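Local coordinates for ATP phosphoribosyltransferase regulatory subunit (PDB 3OD1), which is probably required, in complex with HisG, for the first step of histidine biosynthesis and may let histidine feedback-regulate that reaction, at residues G15-L20 against R319-V324; P83-P88 against L106-N111. All blocks are in the same frame, centred on the assembly; numbering follows the deposited sequence.

Contact 1. Residues G15-L20 against R319-V324; sequences GMRDTL and RIDLLV
Arg17 reaches from the loop before helix 21-40 to Asp321 in the first turn of helix 320-327, and this single pair carries the contact. The pair forms a long salt bridge, a contact of charges without an assigned hydrogen bond: NH1 and NH2 of Arg17 each lie 3.5 Å from OD1 of Asp321, which sits at the guanidinium edge, with the guanidinium and carboxylate planes 66° apart. The length of the arginine chain, bent at chi3, lets it reach the helix, and NH1 also donates a hydrogen bond to O of Glu125.

Shorter bonds fix the carboxylate from its own segment. Arg319 grips it side-on, NE to OD2 at 2.9 Å and NH1 to OD1 at 2.9 Å, so two arginines share OD1 in a salt-bridge network. An asparagine here carries no charge, and Arg17 and Arg319, their NH1 atoms 5.6 Å apart, would probably face each other uncompensated and be held less firmly.

Phe126 of strand 125-134 meets Arg319 in a cation-pi contact and touches Arg17 and Asp321, while Ile320 and Leu323 pack the same short helix against helix 21-40.

Contact 2. Residues P83-P88 against L106-N111; sequences PDMTAP and LAYQSN
Where the loop leading into helix 86-94 passes over strand 104-113 of the large mixed sheet, Met85 (a selenomethionine) lies against Tyr108 and Ser110. Its CB stands 3.4 Å from the centroid of the Tyr108 ring and only 3° off the ring normal, a CH-pi contact over the centre of one face. CG comes next, 3.4 Å from CD2 of the same ring. The two side chains run past each other in opposite directions, and SE, 5.5 Å from the Tyr108 centroid, lies above the ring plane but off to one side of its centre, a Met-aromatic contact in which the methylenes come closer than the selenium.

This largely antiparallel sheet is the platform of the class-II aminoacyl-tRNA synthetase fold, to which HisZ belongs. Tyr108 and Ser110, two apart on the strand, present their side chains to the same face, and the small serine sits beside the bent methionine, its CB 3.9 Å from CG of Met85. Bends at chi2 and chi3 of Met85 carry its methyl CE back to 4.0 Å from CB of Tyr108. Unbranched and flexible, methionine can lay its methylenes on the flat tyrosine face; tyrosine offers that apolar face while its OH is hydrogen-bonded to NE2 of Gln128 on strand 125-134. Asp84 caps the helix entrance, its OD2 accepting a nearly straight bond of 2.8 Å from the backbone N of Ala87.

In the fold
Contact 2 is wholly buried and mostly apolar and aromatic, with one serine, whereas contact 1 is partly buried, with an exposed arginine meeting a buried aspartate through charge. Their centres are about 16 Å apart and they do not touch, yet both rest on the large mixed sheet: strand 104-113 belongs to contact 2, and strand 313-319 runs into the helix of contact 1. Strand 125-134 lies between those two and has residues beside both contacts. In sequence, contact 2 is nested within the loop that contact 1 closes. Segment 15-20 also meets the second subunit, where Asp18 forms a salt bridge with Arg91 of that subunit, placing contact 1 beside the dimer interface.

Contact 1. Residues G15-L20 against R319-V324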
ATOM      1  N   GLY B  15      11.589  -5.961 -13.709  1.00 35.81           N
ATOM      2  CA  GLY B  15      10.980  -6.603 -12.562  1.00 33.89           C
ATOM      3  C   GLY B  15       9.791  -5.871 -11.946  1.00 40.55           C
ATOM      4  O   GLY B  15       9.231  -6.350 -10.950  1.00 36.15           O
HETATM    5  N   MSE B  16       9.415  -4.719 -12.516  1.00 32.41           N
HETATM    6  CA  MSE B  16       8.256  -3.959 -12.029  1.00 28.73           C
HETATM    7  C   MSE B  16       7.015  -4.378 -12.811  1.00 38.68           C
HETATM    8  O   MSE B  16       7.125  -4.795 -13.973  1.00 33.74           O
HETATM    9  CB  MSE B  16       8.457  -2.445 -12.211  1.00 31.36           C
HETATM   10  CG  MSE B  16       9.582  -1.833 -11.407  1.00 31.42           C
HETATM   11 SE   MSE B  16       9.340  -1.980  -9.464  0.61 41.05          SE
HETATM   12  CE  MSE B  16      10.692  -3.341  -9.194  1.00 38.01           C
ATOM     13  N   ARG B  17       5.841  -4.246 -12.187  1.00 34.03           N
ATOM     14  CA  ARG B  17       4.584  -4.681 -12.788  1.00 32.53           C
ATOM     15  C   ARG B  17       3.450  -3.747 -12.415  1.00 33.20           C
ATOM     16  O   ARG B  17       3.365  -3.293 -11.273  1.00 37.27           O
ATOM     17  CB  ARG B  17       4.202  -6.086 -12.294  1.00 30.68           C
ATOM     18  CG  ARG B  17       5.228  -7.199 -12.577  1.00 40.24           C
ATOM     19  CD  ARG B  17       4.859  -8.486 -11.817  1.00 40.35           C
ATOM     20  NE  ARG B  17       4.818  -8.255 -10.367  1.00 50.88           N
ATOM     21  CZ  ARG B  17       4.314  -9.098  -9.462  1.00 56.77           C
ATOM     22  NH1 ARG B  17       4.335  -8.771  -8.175  1.00 58.01           N
ATOM     23  NH2 ARG B  17       3.789 -10.260  -9.833  1.00 53.74           N
ATOM     24  N   ASP B  18       2.563  -3.482 -13.369  1.00 31.79           N
ATOM     25  CA  ASP B  18       1.345  -2.731 -13.088  1.00 29.03           C
ATOM     26  C   ASP B  18       0.308  -3.682 -12.512  1.00 34.26           C
ATOM     27  O   ASP B  18       0.419  -4.892 -12.695  1.00 35.11           O
ATOM     28  CB  ASP B  18       0.800  -2.086 -14.357  1.00 34.28           C
ATOM     29  CG  ASP B  18       1.591  -0.870 -14.783  1.00 44.94           C
ATOM     30  OD1 ASP B  18       2.066  -0.128 -13.896  1.00 36.78           O
ATOM     31  OD2 ASP B  18       1.733  -0.649 -16.008  1.00 43.08           O
ATOM     32  N   THR B  19      -0.686  -3.144 -11.811  1.00 33.21           N
ATOM     33  CA  THR B  19      -1.822  -3.942 -11.337  1.00 34.87           C
ATOM     34  C   THR B  19      -3.110  -3.403 -11.947  1.00 33.24           C
ATOM     35  O   THR B  19      -3.608  -2.348 -11.548  1.00 36.28           O
ATOM     36  CB  THR B  19      -1.950  -3.929  -9.791  1.00 37.21           C
ATOM     37  OG1 THR B  19      -0.704  -4.302  -9.190  1.00 31.04           O
ATOM     38  CG2 THR B  19      -3.045  -4.889  -9.316  1.00 31.26           C
ATOM     39  N   LEU B  20      -3.645  -4.125 -12.924  1.00 29.17           N
ATOM     40  CA  LEU B  20      -4.866  -3.724 -13.598  1.00 27.74           C
ATOM     41  C   LEU B  20      -6.102  -3.872 -12.699  1.00 27.32           C
ATOM     42  O   LEU B  20      -6.059  -4.591 -11.691  1.00 31.22           O
ATOM     43  CB  LEU B  20      -5.013  -4.509 -14.903  1.00 44.27           C
ATOM     44  CG  LEU B  20      -3.786  -4.376 -15.813  1.00 50.93           C
ATOM     45  CD1 LEU B  20      -3.947  -5.217 -17.074  1.00 50.61           C
ATOM     46  CD2 LEU B  20      -3.525  -2.915 -16.166  1.00 49.34           C
ATOM     47  N   ARG B 319       2.603 -14.688   0.644  1.00 30.52           N
ATOM     48  CA  ARG B 319       2.818 -14.079  -0.679  1.00 38.67           C
ATOM     49  C   ARG B 319       1.494 -13.914  -1.395  1.00 30.80           C
ATOM     50  O   ARG B 319       0.914 -14.896  -1.849  1.00 33.57           O
ATOM     51  CB  ARG B 319       3.729 -14.959  -1.540  1.00 44.35           C
ATOM     52  CG  ARG B 319       5.211 -14.771  -1.289  1.00 45.90           C
ATOM     53  CD  ARG B 319       5.690 -13.473  -1.903  1.00 58.51           C
ATOM     54  NE  ARG B 319       5.382 -13.357  -3.332  1.00 60.47           N
ATOM     55  CZ  ARG B 319       6.225 -13.669  -4.319  1.00 64.32           C
ATOM     56  NH1 ARG B 319       5.851 -13.523  -5.582  1.00 67.47           N
ATOM     57  NH2 ARG B 319       7.442 -14.132  -4.053  1.00 63.37           N
ATOM     58  N   ILE B 320       1.018 -12.675  -1.488  1.00 26.76           N
ATOM     59  CA  ILE B 320      -0.332 -12.398  -1.962  1.00 32.86           C
ATOM     60  C   ILE B 320      -0.529 -12.808  -3.418  1.00 34.03           C
ATOM     61  O   ILE B 320      -1.548 -13.391  -3.781  1.00 33.56           O
ATOM     62  CB  ILE B 320      -0.691 -10.905  -1.798  1.00 34.80           C
ATOM     63  CG1 ILE B 320      -0.633 -10.501  -0.322  1.00 37.01           C
ATOM     64  CG2 ILE B 320      -2.064 -10.608  -2.380  1.00 32.94           C
ATOM     65  CD1 ILE B 320      -1.618 -11.229   0.524  1.00 38.46           C
ATOM     66  N   ASP B 321       0.443 -12.493  -4.261  1.00 34.12           N
ATOM     67  CA  ASP B 321       0.297 -12.816  -5.672  1.00 39.48           C
ATOM     68  C   ASP B 321       0.222 -14.325  -5.894  1.00 43.49           C
ATOM     69  O   ASP B 321      -0.543 -14.796  -6.728  1.00 41.92           O
ATOM     70  CB  ASP B 321       1.377 -12.127  -6.530  1.00 54.19           C
ATOM     71  CG  ASP B 321       2.790 -12.291  -5.971  1.00 70.33           C
ATOM     72  OD1 ASP B 321       3.739 -11.892  -6.685  1.00 72.44           O
ATOM     73  OD2 ASP B 321       2.960 -12.808  -4.838  1.00 71.29           O
ATOM     74  N   LEU B 322       0.990 -15.086  -5.118  1.00 40.10           N
ATOM     75  CA  LEU B 322       0.947 -16.533  -5.214  1.00 38.43           C
ATOM     76  C   LEU B 322      -0.394 -17.050  -4.713  1.00 40.11           C
ATOM     77  O   LEU B 322      -0.930 -18.024  -5.235  1.00 39.63           O
ATOM     78  CB  LEU B 322       2.095 -17.156  -4.407  1.00 39.08           C
ATOM     79  CG  LEU B 322       3.516 -16.893  -4.927  1.00 39.17           C
ATOM     80  CD1 LEU B 322       4.599 -17.517  -4.025  1.00 35.45           C
ATOM     81  CD2 LEU B 322       3.676 -17.388  -6.362  1.00 43.90           C
ATOM     82  N   LEU B 323      -0.934 -16.401  -3.687  1.00 37.27           N
ATOM     83  CA  LEU B 323      -2.217 -16.823  -3.139  1.00 38.29           C
ATOM     84  C   LEU B 323      -3.355 -16.559  -4.138  1.00 37.65           C
ATOM     85  O   LEU B 323      -4.222 -17.406  -4.346  1.00 37.82           O
ATOM     86  CB  LEU B 323      -2.496 -16.131  -1.796  1.00 33.35           C
ATOM     87  CG  LEU B 323      -3.859 -16.401  -1.156  1.00 31.41           C
ATOM     88  CD1 LEU B 323      -4.101 -17.917  -0.995  1.00 30.75           C
ATOM     89  CD2 LEU B 323      -3.986 -15.663   0.193  1.00 34.93           C
ATOM     90  N   VAL B 324      -3.340 -15.390  -4.764  1.00 40.67           N
ATOM     91  CA  VAL B 324      -4.349 -15.068  -5.779  1.00 42.74           C
ATOM     92  C   VAL B 324      -4.331 -16.101  -6.921  1.00 49.83           C
ATOM     93  O   VAL B 324      -5.380 -16.620  -7.309  1.00 52.44           O
ATOM     94  CB  VAL B 324      -4.190 -13.634  -6.330  1.00 40.85           C
ATOM     95  CG1 VAL B 324      -5.213 -13.360  -7.448  1.00 38.34           C
ATOM     96  CG2 VAL B 324      -4.342 -12.594  -5.217  1.00 38.59           C
TER

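Contact 2. Residues P83-P88 against L106-N111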
ATOM      1  N   PRO B  83      13.309  -5.412   2.299  1.00 31.21           N
ATOM      2  CA  PRO B  83      13.256  -6.798   1.843  1.00 31.99           C
ATOM      3  C   PRO B  83      12.146  -7.595   2.529  1.00 31.48           C
ATOM      4  O   PRO B  83      11.675  -8.598   1.978  1.00 29.33           O
ATOM      5  CB  PRO B  83      14.648  -7.340   2.223  1.00 30.08           C
ATOM      6  CG  PRO B  83      15.102  -6.467   3.338  1.00 36.42           C
ATOM      7  CD  PRO B  83      14.556  -5.109   3.019  1.00 33.10           C
ATOM      8  N   ASP B  84      11.740  -7.168   3.722  1.00 31.02           N
ATOM      9  CA  ASP B  84      10.742  -7.901   4.502  1.00 36.51           C
ATOM     10  C   ASP B  84      10.126  -6.964   5.545  1.00 34.37           C
ATOM     11  O   ASP B  84      10.594  -5.840   5.724  1.00 34.51           O
ATOM     12  CB  ASP B  84      11.396  -9.096   5.203  1.00 38.66           C
ATOM     13  CG  ASP B  84      12.434  -8.665   6.256  1.00 46.33           C
ATOM     14  OD1 ASP B  84      13.532  -8.207   5.882  1.00 55.04           O
ATOM     15  OD2 ASP B  84      12.152  -8.760   7.462  1.00 41.97           O
HETATM   16  N   MSE B  85       9.104  -7.430   6.257  1.00 30.38           N
HETATM   17  CA  MSE B  85       8.505  -6.621   7.318  1.00 30.60           C
HETATM   18  C   MSE B  85       8.940  -7.021   8.734  1.00 30.00           C
HETATM   19  O   MSE B  85       8.709  -6.275   9.693  1.00 32.48           O
HETATM   20  CB  MSE B  85       6.976  -6.613   7.201  1.00 25.87           C
HETATM   21  CG  MSE B  85       6.451  -5.648   6.102  1.00 27.62           C
HETATM   22 SE   MSE B  85       7.044  -3.800   6.390  0.72 39.77          SE
HETATM   23  CE  MSE B  85       6.092  -3.410   8.049  1.00 36.55           C
ATOM     24  N   THR B  86       9.569  -8.184   8.863  1.00 29.76           N
ATOM     25  CA  THR B  86       9.964  -8.672  10.180  1.00 29.48           C
ATOM     26  C   THR B  86      11.089  -7.827  10.793  1.00 31.75           C
ATOM     27  O   THR B  86      10.999  -7.406  11.952  1.00 35.63           O
ATOM     28  CB  THR B  86      10.373 -10.154  10.161  1.00 28.74           C
ATOM     29  OG1 THR B  86       9.296 -10.938   9.632  1.00 29.75           O
ATOM     30  CG2 THR B  86      10.704 -10.627  11.580  1.00 31.53           C
ATOM     31  N   ALA B  87      12.144  -7.574  10.029  1.00 32.56           N
ATOM     32  CA  ALA B  87      13.238  -6.759  10.555  1.00 34.96           C
ATOM     33  C   ALA B  87      12.806  -5.297  10.813  1.00 31.60           C
ATOM     34  O   ALA B  87      13.149  -4.705  11.852  1.00 33.16           O
ATOM     35  CB  ALA B  87      14.478  -6.854   9.658  1.00 33.60           C
ATOM     36  N   PRO B  88      12.029  -4.705   9.883  1.00 33.79           N
ATOM     37  CA  PRO B  88      11.501  -3.374  10.206  1.00 33.89           C
ATOM     38  C   PRO B  88      10.611  -3.404  11.447  1.00 34.06           C
ATOM     39  O   PRO B  88      10.684  -2.484  12.254  1.00 34.69           O
ATOM     40  CB  PRO B  88      10.712  -2.989   8.943  1.00 31.45           C
ATOM     41  CG  PRO B  88      11.476  -3.693   7.833  1.00 30.40           C
ATOM     42  CD  PRO B  88      11.879  -5.027   8.449  1.00 27.05           C
ATOM     43  N   LEU B 106       1.564  -7.738  16.112  1.00 32.15           N
ATOM     44  CA  LEU B 106       1.572  -6.726  15.077  1.00 31.32           C
ATOM     45  C   LEU B 106       1.374  -7.396  13.731  1.00 34.02           C
ATOM     46  O   LEU B 106       1.675  -8.586  13.572  1.00 29.13           O
ATOM     47  CB  LEU B 106       2.882  -5.945  15.125  1.00 34.11           C
ATOM     48  CG  LEU B 106       3.125  -5.141  16.409  1.00 34.33           C
ATOM     49  CD1 LEU B 106       4.567  -4.698  16.515  1.00 32.57           C
ATOM     50  CD2 LEU B 106       2.227  -3.921  16.479  1.00 32.27           C
ATOM     51  N   ALA B 107       0.865  -6.631  12.770  1.00 26.98           N
ATOM     52  CA  ALA B 107       0.503  -7.169  11.460  1.00 28.61           C
ATOM     53  C   ALA B 107       0.845  -6.164  10.376  1.00 32.69           C
ATOM     54  O   ALA B 107       1.065  -4.980  10.659  1.00 32.59           O
ATOM     55  CB  ALA B 107      -1.011  -7.505  11.380  1.00 28.28           C
ATOM     56  N   TYR B 108       0.903  -6.628   9.132  1.00 33.19           N
ATOM     57  CA  TYR B 108       1.225  -5.731   8.029  1.00 31.70           C
ATOM     58  C   TYR B 108       0.618  -6.244   6.736  1.00 32.57           C
ATOM     59  O   TYR B 108       0.292  -7.418   6.619  1.00 30.29           O
ATOM     60  CB  TYR B 108       2.742  -5.618   7.864  1.00 28.59           C
ATOM     61  CG  TYR B 108       3.393  -6.960   7.597  1.00 31.91           C
ATOM     62  CD1 TYR B 108       3.799  -7.775   8.644  1.00 27.72           C
ATOM     63  CD2 TYR B 108       3.565  -7.428   6.295  1.00 29.82           C
ATOM     64  CE1 TYR B 108       4.394  -9.023   8.409  1.00 30.55           C
ATOM     65  CE2 TYR B 108       4.151  -8.675   6.045  1.00 31.55           C
ATOM     66  CZ  TYR B 108       4.569  -9.466   7.105  1.00 34.74           C
ATOM     67  OH  TYR B 108       5.140 -10.705   6.859  1.00 31.57           O
ATOM     68  N   GLN B 109       0.456  -5.340   5.777  1.00 23.76           N
ATOM     69  CA  GLN B 109       0.163  -5.706   4.408  1.00 27.96           C
ATOM     70  C   GLN B 109       0.979  -4.711   3.586  1.00 34.39           C
ATOM     71  O   GLN B 109       0.665  -3.519   3.537  1.00 30.64           O
ATOM     72  CB  GLN B 109      -1.335  -5.574   4.122  1.00 28.88           C
ATOM     73  CG  GLN B 109      -1.724  -5.923   2.709  1.00 29.56           C
ATOM     74  CD  GLN B 109      -3.218  -5.726   2.442  1.00 42.38           C
ATOM     75  OE1 GLN B 109      -4.036  -5.789   3.361  1.00 36.86           O
ATOM     76  NE2 GLN B 109      -3.574  -5.504   1.171  1.00 35.10           N
ATOM     77  N   SER B 110       2.056  -5.191   2.977  1.00 32.36           N
ATOM     78  CA  SER B 110       3.050  -4.288   2.421  1.00 34.67           C
ATOM     79  C   SER B 110       3.754  -4.868   1.216  1.00 29.89           C
ATOM     80  O   SER B 110       3.964  -6.083   1.122  1.00 34.43           O
ATOM     81  CB  SER B 110       4.122  -3.972   3.474  1.00 42.02           C
ATOM     82  OG  SER B 110       3.554  -3.464   4.666  1.00 46.41           O
ATOM     83  N   ASN B 111       4.167  -3.986   0.314  1.00 27.71           N
ATOM     84  CA  ASN B 111       5.083  -4.390  -0.745  1.00 27.36           C
ATOM     85  C   ASN B 111       6.493  -4.529  -0.199  1.00 29.86           C
ATOM     86  O   ASN B 111       6.991  -3.654   0.518  1.00 32.77           O
ATOM     87  CB  ASN B 111       5.083  -3.371  -1.875  1.00 25.52           C
ATOM     88  CG  ASN B 111       3.772  -3.338  -2.631  1.00 37.29           C
ATOM     89  OD1 ASN B 111       2.952  -4.244  -2.523  1.00 39.29           O
ATOM     90  ND2 ASN B 111       3.574  -2.289  -3.406  1.00 42.53           N
TER